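Local coordinates for uracil-dna glycosylase (Deinococcus radiodurans, PDB 4UQM), which belongs to the uracil-DNA glycosylase superfamily and is bound to DNA in this crystal structure, at residues A[30-40]-A[159-170]; A[107-115]-A[124-133]. The protein carries 1 engineered substitution. All coordinates share one frame; numbering follows the deposited sequence. Where two conformers were deposited one is given.

Interaction 1: residues A[30-40]-A[159-170]; sequences ALLPEFSAPYF and GWEHFTDAVIKA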
loop_
_atom_site.group_PDB
_atom_site.type_symbol
_atom_site.label_atom_id
_atom_site.label_comp_id
_atom_site.label_asym_id
_atom_site.label_seq_id
_atom_site.Cartn_x
_atom_site.Cartn_y
_atom_site.Cartn_z
ATOM N N ALA A 30 1.612 -11.404 -14.164
ATOM C CA ALA A 30 0.363 -11.557 -13.375
ATOM C C ALA A 30 -0.685 -10.548 -13.774
ATOM O O ALA A 30 -1.867 -10.864 -13.824
ATOM C CB ALA A 30 0.656 -11.473 -11.897
ATOM N N LEU A 31 -0.259 -9.325 -14.098
ATOM C CA LEU A 31 -1.208 -8.237 -14.300
ATOM C C LEU A 31 -1.472 -7.902 -15.765
ATOM O O LEU A 31 -2.329 -7.068 -16.035
ATOM C CB LEU A 31 -0.724 -6.994 -13.542
ATOM C CG LEU A 31 -0.545 -7.186 -12.037
ATOM C CD1 LEU A 31 0.160 -5.999 -11.427
ATOM C CD2 LEU A 31 -1.891 -7.494 -11.371
ATOM N N LEU A 32 -0.784 -8.565 -16.702
ATOM C CA LEU A 32 -1.042 -8.325 -18.105
ATOM C C LEU A 32 -2.515 -8.276 -18.472
ATOM O O LEU A 32 -2.887 -7.383 -19.229
ATOM C CB LEU A 32 -0.288 -9.304 -19.015
ATOM C CG LEU A 32 -0.428 -9.059 -20.528
ATOM C CD1 LEU A 32 0.070 -7.659 -20.934
ATOM C CD2 LEU A 32 0.322 -10.118 -21.312
ATOM N N PRO A 33 -3.359 -9.214 -17.957
ATOM C CA PRO A 33 -4.769 -9.135 -18.339
ATOM C C PRO A 33 -5.452 -7.827 -17.907
ATOM O O PRO A 33 -6.406 -7.383 -18.544
ATOM C CB PRO A 33 -5.405 -10.334 -17.609
ATOM C CG PRO A 33 -4.275 -11.289 -17.446
ATOM C CD PRO A 33 -3.108 -10.413 -17.130
ATOM N N GLU A 34 -4.994 -7.240 -16.805
ATOM C CA GLU A 34 -5.542 -5.969 -16.342
ATOM C C GLU A 34 -5.154 -4.841 -17.304
ATOM O O GLU A 34 -6.010 -4.049 -17.735
ATOM C CB GLU A 34 -5.030 -5.630 -14.945
ATOM C CG GLU A 34 -5.170 -6.784 -13.937
ATOM C CD GLU A 34 -6.500 -7.473 -13.982
ATOM O OE1 GLU A 34 -7.546 -6.782 -13.996
ATOM O OE2 GLU A 34 -6.532 -8.729 -13.928
ATOM N N PHE A 35 -3.872 -4.768 -17.664
ATOM C CA PHE A 35 -3.406 -3.684 -18.536
ATOM C C PHE A 35 -4.038 -3.732 -19.914
ATOM O O PHE A 35 -4.095 -2.736 -20.614
ATOM C CB PHE A 35 -1.878 -3.678 -18.637
ATOM C CG PHE A 35 -1.184 -3.555 -17.286
ATOM C CD1 PHE A 35 -1.554 -2.585 -16.416
ATOM C CD2 PHE A 35 -0.131 -4.396 -16.918
ATOM C CE1 PHE A 35 -0.928 -2.458 -15.173
ATOM C CE2 PHE A 35 0.503 -4.260 -15.704
ATOM C CZ PHE A 35 0.084 -3.329 -14.806
ATOM N N SER A 36 -4.552 -4.915 -20.264
ATOM C CA SER A 36 -5.223 -5.184 -21.531
ATOM C C SER A 36 -6.758 -5.015 -21.489
ATOM O O SER A 36 -7.397 -5.076 -22.513
ATOM C CB SER A 36 -4.852 -6.616 -22.014
ATOM O OG SER A 36 -3.440 -6.917 -21.901
ATOM N N ALA A 37 -7.342 -4.837 -20.300
ATOM C CA ALA A 37 -8.765 -4.919 -20.099
ATOM C C ALA A 37 -9.498 -3.630 -20.421
ATOM O O ALA A 37 -8.975 -2.533 -20.167
ATOM C CB ALA A 37 -9.040 -5.321 -18.658
ATOM N N PRO A 38 -10.752 -3.753 -20.913
ATOM C CA PRO A 38 -11.547 -2.548 -21.103
ATOM C C PRO A 38 -11.679 -1.631 -19.861
ATOM O O PRO A 38 -11.530 -0.397 -20.015
ATOM C CB PRO A 38 -12.885 -3.096 -21.600
ATOM C CG PRO A 38 -12.540 -4.368 -22.277
ATOM C CD PRO A 38 -11.429 -4.946 -21.465
ATOM N N TYR A 39 -11.904 -2.177 -18.655
ATOM C CA TYR A 39 -12.063 -1.303 -17.490
ATOM C C TYR A 39 -10.806 -0.450 -17.259
ATOM O O TYR A 39 -10.880 0.678 -16.773
ATOM C CB TYR A 39 -12.398 -2.075 -16.187
ATOM C CG TYR A 39 -11.186 -2.650 -15.478
ATOM C CD1 TYR A 39 -10.452 -1.881 -14.569
ATOM C CD2 TYR A 39 -10.767 -3.981 -15.722
ATOM C CE1 TYR A 39 -9.333 -2.339 -13.936
ATOM C CE2 TYR A 39 -9.635 -4.463 -15.085
ATOM C CZ TYR A 39 -8.906 -3.624 -14.233
ATOM O OH TYR A 39 -7.814 -4.088 -13.606
ATOM N N PHE A 40 -9.642 -0.993 -17.591
ATOM C CA PHE A 40 -8.396 -0.314 -17.331
ATOM C C PHE A 40 -8.157 0.777 -18.366
ATOM O O PHE A 40 -7.616 1.857 -18.051
ATOM C CB PHE A 40 -7.237 -1.325 -17.276
ATOM C CG PHE A 40 -5.968 -0.743 -16.790
ATOM C CD1 PHE A 40 -5.695 -0.652 -15.424
ATOM C CD2 PHE A 40 -5.042 -0.256 -17.672
ATOM C CE1 PHE A 40 -4.515 -0.086 -14.993
ATOM C CE2 PHE A 40 -3.893 0.324 -17.219
ATOM C CZ PHE A 40 -3.628 0.423 -15.890
ATOM N N GLY A 159 -12.506 2.552 -11.236
ATOM C CA GLY A 159 -11.801 1.467 -11.852
ATOM C C GLY A 159 -10.605 0.969 -11.127
ATOM O O GLY A 159 -10.185 -0.167 -11.353
ATOM N N TRP A 160 -10.038 1.755 -10.194
ATOM C CA TRP A 160 -8.861 1.250 -9.511
ATOM C C TRP A 160 -9.137 -0.015 -8.709
ATOM O O TRP A 160 -8.256 -0.865 -8.537
ATOM C CB TRP A 160 -8.264 2.291 -8.535
ATOM C CG TRP A 160 -7.390 3.318 -9.164
ATOM C CD1 TRP A 160 -7.571 4.690 -9.176
ATOM C CD2 TRP A 160 -6.188 3.068 -9.872
ATOM N NE1 TRP A 160 -6.522 5.292 -9.848
ATOM C CE2 TRP A 160 -5.674 4.309 -10.290
ATOM C CE3 TRP A 160 -5.482 1.906 -10.209
ATOM C CZ2 TRP A 160 -4.496 4.399 -11.040
ATOM C CZ3 TRP A 160 -4.313 2.001 -10.951
ATOM C CH2 TRP A 160 -3.835 3.240 -11.341
ATOM N N GLU A 161 -10.330 -0.094 -8.126
ATOM C CA GLU A 161 -10.634 -1.238 -7.258
ATOM C C GLU A 161 -10.563 -2.557 -7.974
ATOM O O GLU A 161 -10.123 -3.538 -7.369
ATOM C CB GLU A 161 -12.012 -1.077 -6.606
ATOM C CG GLU A 161 -12.108 0.067 -5.601
ATOM C CD GLU A 161 -12.388 1.451 -6.173
ATOM O OE1 GLU A 161 -12.391 1.638 -7.429
ATOM O OE2 GLU A 161 -12.652 2.371 -5.337
ATOM N N HIS A 162 -10.893 -2.593 -9.266
ATOM C CA HIS A 162 -10.731 -3.839 -10.018
ATOM C C HIS A 162 -9.244 -4.174 -10.149
ATOM O O HIS A 162 -8.847 -5.320 -10.071
ATOM C CB HIS A 162 -11.327 -3.680 -11.408
ATOM C CG HIS A 162 -12.800 -3.513 -11.420
ATOM N ND1 HIS A 162 -13.646 -4.426 -10.835
ATOM C CD2 HIS A 162 -13.586 -2.580 -12.002
ATOM C CE1 HIS A 162 -14.902 -4.043 -11.035
ATOM N NE2 HIS A 162 -14.888 -2.907 -11.715
ATOM N N PHE A 163 -8.434 -3.164 -10.406
ATOM C CA PHE A 163 -6.989 -3.383 -10.551
ATOM C C PHE A 163 -6.363 -3.821 -9.220
ATOM O O PHE A 163 -5.579 -4.787 -9.188
ATOM C CB PHE A 163 -6.318 -2.120 -11.039
ATOM C CG PHE A 163 -4.822 -2.268 -11.183
ATOM C CD1 PHE A 163 -4.298 -2.954 -12.268
ATOM C CD2 PHE A 163 -3.963 -1.816 -10.180
ATOM C CE1 PHE A 163 -2.924 -3.162 -12.358
ATOM C CE2 PHE A 163 -2.599 -1.999 -10.275
ATOM C CZ PHE A 163 -2.064 -2.645 -11.382
ATOM N N THR A 164 -6.703 -3.153 -8.127
ATOM C CA THR A 164 -6.125 -3.579 -6.860
ATOM C C THR A 164 -6.732 -4.901 -6.368
ATOM O O THR A 164 -6.047 -5.653 -5.677
ATOM C CB THR A 164 -6.140 -2.484 -5.783
ATOM O OG1 THR A 164 -7.472 -2.077 -5.554
ATOM C CG2 THR A 164 -5.285 -1.332 -6.212
ATOM N N ASP A 165 -7.953 -5.252 -6.771
ATOM C CA ASP A 165 -8.425 -6.666 -6.590
ATOM C C ASP A 165 -7.466 -7.649 -7.266
ATOM O O ASP A 165 -7.127 -8.683 -6.708
ATOM C CB ASP A 165 -9.824 -6.899 -7.209
ATOM C CG ASP A 165 -10.994 -6.322 -6.376
ATOM O OD1 ASP A 165 -10.781 -5.910 -5.219
ATOM O OD2 ASP A 165 -12.115 -6.357 -6.949
ATOM N N ALA A 166 -7.057 -7.342 -8.506
ATOM C CA ALA A 166 -6.162 -8.227 -9.241
ATOM C C ALA A 166 -4.803 -8.353 -8.560
ATOM O O ALA A 166 -4.221 -9.458 -8.524
ATOM C CB ALA A 166 -6.021 -7.774 -10.697
ATOM N N VAL A 167 -4.318 -7.274 -7.969
ATOM C CA VAL A 167 -3.052 -7.329 -7.224
ATOM C C VAL A 167 -3.196 -8.236 -5.999
ATOM O O VAL A 167 -2.386 -9.137 -5.785
ATOM C CB VAL A 167 -2.571 -5.934 -6.829
ATOM C CG1 VAL A 167 -1.359 -5.993 -5.893
ATOM C CG2 VAL A 167 -2.254 -5.064 -8.052
ATOM N N ILE A 168 -4.262 -8.032 -5.234
ATOM C CA ILE A 168 -4.605 -8.878 -4.068
ATOM C C ILE A 168 -4.700 -10.331 -4.489
ATOM O O ILE A 168 -4.137 -11.209 -3.847
ATOM C CB ILE A 168 -5.967 -8.466 -3.467
ATOM C CG1 ILE A 168 -5.870 -7.122 -2.724
ATOM C CG2 ILE A 168 -6.547 -9.574 -2.564
ATOM C CD1 ILE A 168 -5.187 -7.215 -1.377
ATOM N N LYS A 169 -5.435 -10.606 -5.578
ATOM C CA LYS A 169 -5.580 -11.964 -6.066
ATOM C C LYS A 169 -4.240 -12.601 -6.448
ATOM O O LYS A 169 -4.037 -13.782 -6.171
ATOM C CB LYS A 169 -6.568 -12.042 -7.247
ATOM C CG LYS A 169 -8.027 -11.845 -6.761
ATOM C CD LYS A 169 -8.991 -11.880 -7.930
ATOM C CE LYS A 169 -10.309 -11.117 -7.684
ATOM N NZ LYS A 169 -11.153 -10.938 -8.903
ATOM N N ALA A 170 -3.332 -11.830 -7.069
ATOM C CA ALA A 170 -2.032 -12.395 -7.460
ATOM C C ALA A 170 -1.196 -12.784 -6.232
ATOM O O ALA A 170 -0.525 -13.835 -6.204
ATOM C CB ALA A 170 -1.267 -11.403 -8.283
#

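Interaction 2: residues A[107-115]-A[124-133]; sequences SLRNIYKEL and APKHGYLRSW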
loop_
_atom_site.group_PDB
_atom_site.type_symbol
_atom_site.label_atom_id
_atom_site.label_comp_id
_atom_site.label_asym_id
_atom_site.label_seq_id
_atom_site.Cartn_x
_atom_site.Cartn_y
_atom_site.Cartn_z
ATOM N N SER A 107 -1.128 10.530 9.478
ATOM C CA SER A 107 -1.309 9.100 9.466
ATOM C C SER A 107 -0.046 8.362 9.859
ATOM O O SER A 107 -0.097 7.341 10.581
ATOM C CB SER A 107 -1.784 8.628 8.080
ATOM O OG SER A 107 -3.095 9.157 7.773
ATOM N N LEU A 108 1.065 8.803 9.286
ATOM C CA LEU A 108 2.331 8.153 9.551
ATOM C C LEU A 108 2.807 8.440 10.985
ATOM O O LEU A 108 3.382 7.559 11.631
ATOM C CB LEU A 108 3.383 8.530 8.508
ATOM C CG LEU A 108 4.732 7.776 8.590
ATOM C CD1 LEU A 108 4.562 6.259 8.567
ATOM C CD2 LEU A 108 5.708 8.240 7.516
ATOM N N ARG A 109 2.532 9.636 11.507
ATOM C CA ARG A 109 2.786 9.890 12.935
ATOM C C ARG A 109 2.066 8.889 13.775
ATOM O O ARG A 109 2.604 8.431 14.771
ATOM C CB ARG A 109 2.338 11.273 13.341
ATOM C CG ARG A 109 3.158 12.322 12.692
ATOM C CD ARG A 109 2.960 13.658 13.298
ATOM N NE ARG A 109 3.628 14.559 12.411
ATOM C CZ ARG A 109 4.923 14.797 12.430
ATOM N NH1 ARG A 109 5.739 14.234 13.363
ATOM N NH2 ARG A 109 5.373 15.642 11.532
ATOM N N ASN A 110 0.828 8.554 13.384
ATOM C CA ASN A 110 0.062 7.576 14.159
ATOM C C ASN A 110 0.605 6.168 13.981
ATOM O O ASN A 110 0.658 5.417 14.953
ATOM C CB ASN A 110 -1.406 7.662 13.779
ATOM C CG ASN A 110 -2.086 8.861 14.396
ATOM O OD1 ASN A 110 -1.564 9.483 15.318
ATOM N ND2 ASN A 110 -3.291 9.161 13.938
ATOM N N ILE A 111 1.001 5.784 12.771
ATOM C CA ILE A 111 1.700 4.544 12.562
ATOM C C ILE A 111 2.915 4.441 13.503
ATOM O O ILE A 111 3.172 3.390 14.122
ATOM C CB ILE A 111 2.085 4.360 11.075
ATOM C CG1 ILE A 111 0.849 3.994 10.237
ATOM C CG2 ILE A 111 3.164 3.294 10.871
ATOM C CD1 ILE A 111 1.064 4.256 8.761
ATOM N N TYR A 112 3.719 5.499 13.530
ATOM C CA TYR A 112 4.901 5.547 14.429
ATOM C C TYR A 112 4.510 5.405 15.913
ATOM O O TYR A 112 5.205 4.714 16.677
ATOM C CB TYR A 112 5.705 6.812 14.219
ATOM C CG TYR A 112 6.529 6.914 12.936
ATOM C CD1 TYR A 112 6.662 5.835 12.040
ATOM C CD2 TYR A 112 7.145 8.113 12.583
ATOM C CE1 TYR A 112 7.402 5.938 10.909
ATOM C CE2 TYR A 112 7.910 8.232 11.423
ATOM C CZ TYR A 112 8.047 7.139 10.583
ATOM O OH TYR A 112 8.787 7.262 9.446
ATOM N N LYS A 113 3.401 6.016 16.326
ATOM C CA LYS A 113 2.933 5.911 17.731
ATOM C C LYS A 113 2.594 4.475 18.047
ATOM O O LYS A 113 2.966 3.944 19.111
ATOM C CB LYS A 113 1.702 6.824 18.012
ATOM C CG LYS A 113 2.009 8.306 18.109
ATOM C CD LYS A 113 0.747 9.160 18.303
ATOM C CE LYS A 113 0.717 10.365 17.397
ATOM N NZ LYS A 113 -0.515 11.188 17.537
ATOM N N GLU A 114 1.884 3.813 17.144
ATOM C CA GLU A 114 1.488 2.451 17.353
ATOM C C GLU A 114 2.718 1.502 17.356
ATOM O O GLU A 114 2.826 0.597 18.212
ATOM C CB GLU A 114 0.447 2.038 16.313
ATOM C CG GLU A 114 -0.040 0.604 16.468
ATOM C CD GLU A 114 -0.863 0.345 17.701
ATOM O OE1 GLU A 114 -1.369 1.303 18.317
ATOM O OE2 GLU A 114 -1.036 -0.871 18.039
ATOM N N LEU A 115 3.648 1.700 16.423
ATOM C CA LEU A 115 4.935 0.945 16.411
ATOM C C LEU A 115 5.716 1.109 17.699
ATOM O O LEU A 115 6.255 0.138 18.216
ATOM C CB LEU A 115 5.783 1.416 15.229
ATOM C CG LEU A 115 5.524 0.705 13.907
ATOM C CD1 LEU A 115 6.156 1.464 12.758
ATOM C CD2 LEU A 115 6.071 -0.741 13.951
ATOM N N ALA A 124 10.843 6.149 16.614
ATOM C CA ALA A 124 10.368 6.843 15.445
ATOM C C ALA A 124 11.425 7.809 14.924
ATOM O O ALA A 124 11.956 8.591 15.703
ATOM C CB ALA A 124 9.101 7.605 15.771
ATOM N N PRO A 125 11.737 7.754 13.629
ATOM C CA PRO A 125 12.687 8.687 13.068
ATOM C C PRO A 125 12.004 9.984 12.695
ATOM O O PRO A 125 10.783 10.095 12.740
ATOM C CB PRO A 125 13.132 7.985 11.823
ATOM C CG PRO A 125 11.899 7.298 11.366
ATOM C CD PRO A 125 11.209 6.844 12.583
ATOM N N LYS A 126 12.828 10.959 12.375
ATOM C CA LYS A 126 12.336 12.301 12.017
ATOM C C LYS A 126 11.774 12.373 10.592
ATOM O O LYS A 126 11.081 13.321 10.246
ATOM C CB LYS A 126 13.476 13.308 12.190
ATOM C CG LYS A 126 13.919 13.437 13.643
ATOM C CD LYS A 126 12.844 14.041 14.543
ATOM C CE LYS A 126 13.251 14.180 16.000
ATOM N NZ LYS A 126 14.275 15.230 16.191
ATOM N N HIS A 127 12.114 11.417 9.771
ATOM C CA HIS A 127 11.643 11.332 8.390
ATOM C C HIS A 127 10.517 10.353 8.256
ATOM O O HIS A 127 10.235 9.581 9.191
ATOM C CB HIS A 127 12.825 10.921 7.485
ATOM C CG HIS A 127 13.237 9.501 7.692
ATOM N ND1 HIS A 127 12.588 8.456 7.085
ATOM C CD2 HIS A 127 14.223 8.948 8.436
ATOM C CE1 HIS A 127 13.133 7.315 7.452
ATOM N NE2 HIS A 127 14.102 7.586 8.315
ATOM N N GLY A 128 9.886 10.361 7.062
ATOM C CA GLY A 128 8.786 9.453 6.781
ATOM C C GLY A 128 8.975 8.525 5.594
ATOM O O GLY A 128 7.995 8.079 4.999
ATOM N N TYR A 129 10.224 8.208 5.254
ATOM C CA TYR A 129 10.567 7.450 4.041
ATOM C C TYR A 129 10.620 5.969 4.334
ATOM O O TYR A 129 11.448 5.521 5.141
ATOM C CB TYR A 129 11.899 7.950 3.540
ATOM C CG TYR A 129 12.328 7.438 2.213
ATOM C CD1 TYR A 129 11.567 7.584 1.090
ATOM C CD2 TYR A 129 13.587 6.858 2.079
ATOM C CE1 TYR A 129 12.022 7.139 -0.172
ATOM C CE2 TYR A 129 14.065 6.461 0.858
ATOM C CZ TYR A 129 13.273 6.566 -0.257
ATOM O OH TYR A 129 13.740 6.179 -1.534
ATOM N N LEU A 130 9.731 5.212 3.677
ATOM C CA LEU A 130 9.495 3.811 4.038
ATOM C C LEU A 130 10.075 2.818 3.045
ATOM O O LEU A 130 9.748 1.633 3.082
ATOM C CB LEU A 130 7.996 3.586 4.232
ATOM C CG LEU A 130 7.286 4.542 5.176
ATOM C CD1 LEU A 130 5.796 4.184 5.199
ATOM C CD2 LEU A 130 7.863 4.500 6.569
ATOM N N ARG A 131 11.007 3.271 2.199
ATOM C CA ARG A 131 11.596 2.406 1.181
ATOM C C ARG A 131 12.216 1.151 1.807
ATOM O O ARG A 131 12.170 0.053 1.207
ATOM C CB ARG A 131 12.646 3.148 0.364
ATOM C CG ARG A 131 13.341 2.303 -0.698
ATOM C CD ARG A 131 14.436 3.046 -1.412
ATOM N NE ARG A 131 15.612 3.471 -0.587
ATOM C CZ ARG A 131 16.533 4.398 -0.922
ATOM N NH1 ARG A 131 16.470 5.059 -2.064
ATOM N NH2 ARG A 131 17.540 4.678 -0.080
ATOM N N SER A 132 12.792 1.298 2.992
ATOM C CA SER A 132 13.461 0.147 3.640
ATOM C C SER A 132 12.481 -0.931 4.083
ATOM O O SER A 132 12.901 -2.082 4.269
ATOM C CB SER A 132 14.380 0.570 4.786
ATOM O OG SER A 132 13.620 1.115 5.834
ATOM N N TRP A 133 11.208 -0.616 4.200
ATOM C CA TRP A 133 10.184 -1.641 4.417
ATOM C C TRP A 133 9.861 -2.356 3.089
ATOM O O TRP A 133 9.775 -3.571 3.021
ATOM C CB TRP A 133 8.880 -1.058 4.969
ATOM C CG TRP A 133 8.925 -0.567 6.386
ATOM C CD1 TRP A 133 9.937 -0.703 7.288
ATOM C CD2 TRP A 133 7.884 0.147 7.062
ATOM N NE1 TRP A 133 9.592 -0.095 8.473
ATOM C CE2 TRP A 133 8.315 0.388 8.369
ATOM C CE3 TRP A 133 6.589 0.524 6.705
ATOM C CZ2 TRP A 133 7.547 1.094 9.285
ATOM C CZ3 TRP A 133 5.806 1.182 7.649
ATOM C CH2 TRP A 133 6.282 1.459 8.916
#

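Interaction 1: residues A[30-40]-A[159-170]
Tyr39 is sandwiched between its own neighbour and the facing helix: Phe40 CB covers one face of the phenol, and His162 CB lies over the opposite face, a CH-pi contact 3.7 Å from the centroid of the Tyr39 ring. The His162 imidazole turns an edge to that same ring, with planes at 63°. This is helix-helix packing, with 30-35 nearly antiparallel to 160-170 at 166°, and the start of helix 38-53 joining at Tyr39. Phe163 is the central knob. It sits among Leu31, Glu34, Phe35 and Phe40, and it forms an aromatic cluster with the two phenylalanines. Phe163 meets both of these rings obliquely; its closest approach is CE1 to Phe35 CE1 at 3.5 Å. A chi1 of 179° swings the Phe163 ring away from its own backbone N and in among the side chains of the first segment. No hydrogen bond crosses the contact. On the same helix, Asp165 OD1 forms a salt bridge with Lys190. Glu34 bends at chi2 and lays its carboxylate against Ala166, Glu34 CD to Ala166 CB 3.3 Å. The anti lone pair of Glu34 OE1 accepts a 2.7 Å hydrogen bond from Tyr39 OH.

Interaction 2: residues A[107-115]-A[124-133]
Tyr112 OH donates a 2.7 Å hydrogen bond to His127 O, the one hydrogen bond between the two segments. It lies in the carbonyl plane, on a lone pair, with a C=O...O angle of 135°. The motif is a helix and the loop that returns along its flank. Residues 107-115 belong to helix 106-118. The second segment is loop from Ala124 to Leu130 and then enters the short helix 131-134, just before strand 138-142 of the parallel sheet. The Tyr112 ring is held on both faces. Pro125 CD lies over one, 4.0 Å from the ring centroid in a CH-pi contact. Leu108 CG, one turn back on the same helix, covers the opposite face. Ala124 CB packs near the root of the ring, 3.8 Å from Tyr112 CD2. The hydroxyl bond and the two covered faces should together restrict the tilt of the phenol.

The CB of His127 points away from the helix. Its ND1 accepts a bond from Tyr129 N almost exactly in the ring plane, and its NE2 is hydrogen-bonded to Pro241 O, so both ring nitrogens have partners.

Gly128 lies tight against the helix, its CA 3.4 Å from Leu108 CD2. The chi1 of Leu108, -173°, turns CG away from the backbone N and carries its methyls out to the loop. The other branch, CD1, meets Leu130 CD1 at 4.1 Å, the two side chains passing in opposite directions. Further along the helix, Ile111 and Leu115 meet the rim of the Trp133 indole. The indole NE1 is bonded to Trp238 O, and helix 220-230 backs this side of helix 106-118 through Phe221. Leu115 CD1 touches the edge of the six-membered ring, 3.8 Å from Trp133 CZ2.

The chain's centre falls between interactions 1 and 2. Their centres are 29 Å apart and their nearest atoms about 14 Å apart, so they do not touch. Along the chain, both segments of interaction 2 come between residues 40 and 159, the inner ends of interaction 1. The first joins the N-terminal helices to helix 160-172; the second ties helix 106-118 to the loop before strand 138-142. They also differ in distance from the bound DNA. The nearest atom of interaction 2 is about 4 Å from it, and Lys113 packs on a sugar. The nearest atom of interaction 1 is about 9 Å from the bound DNA.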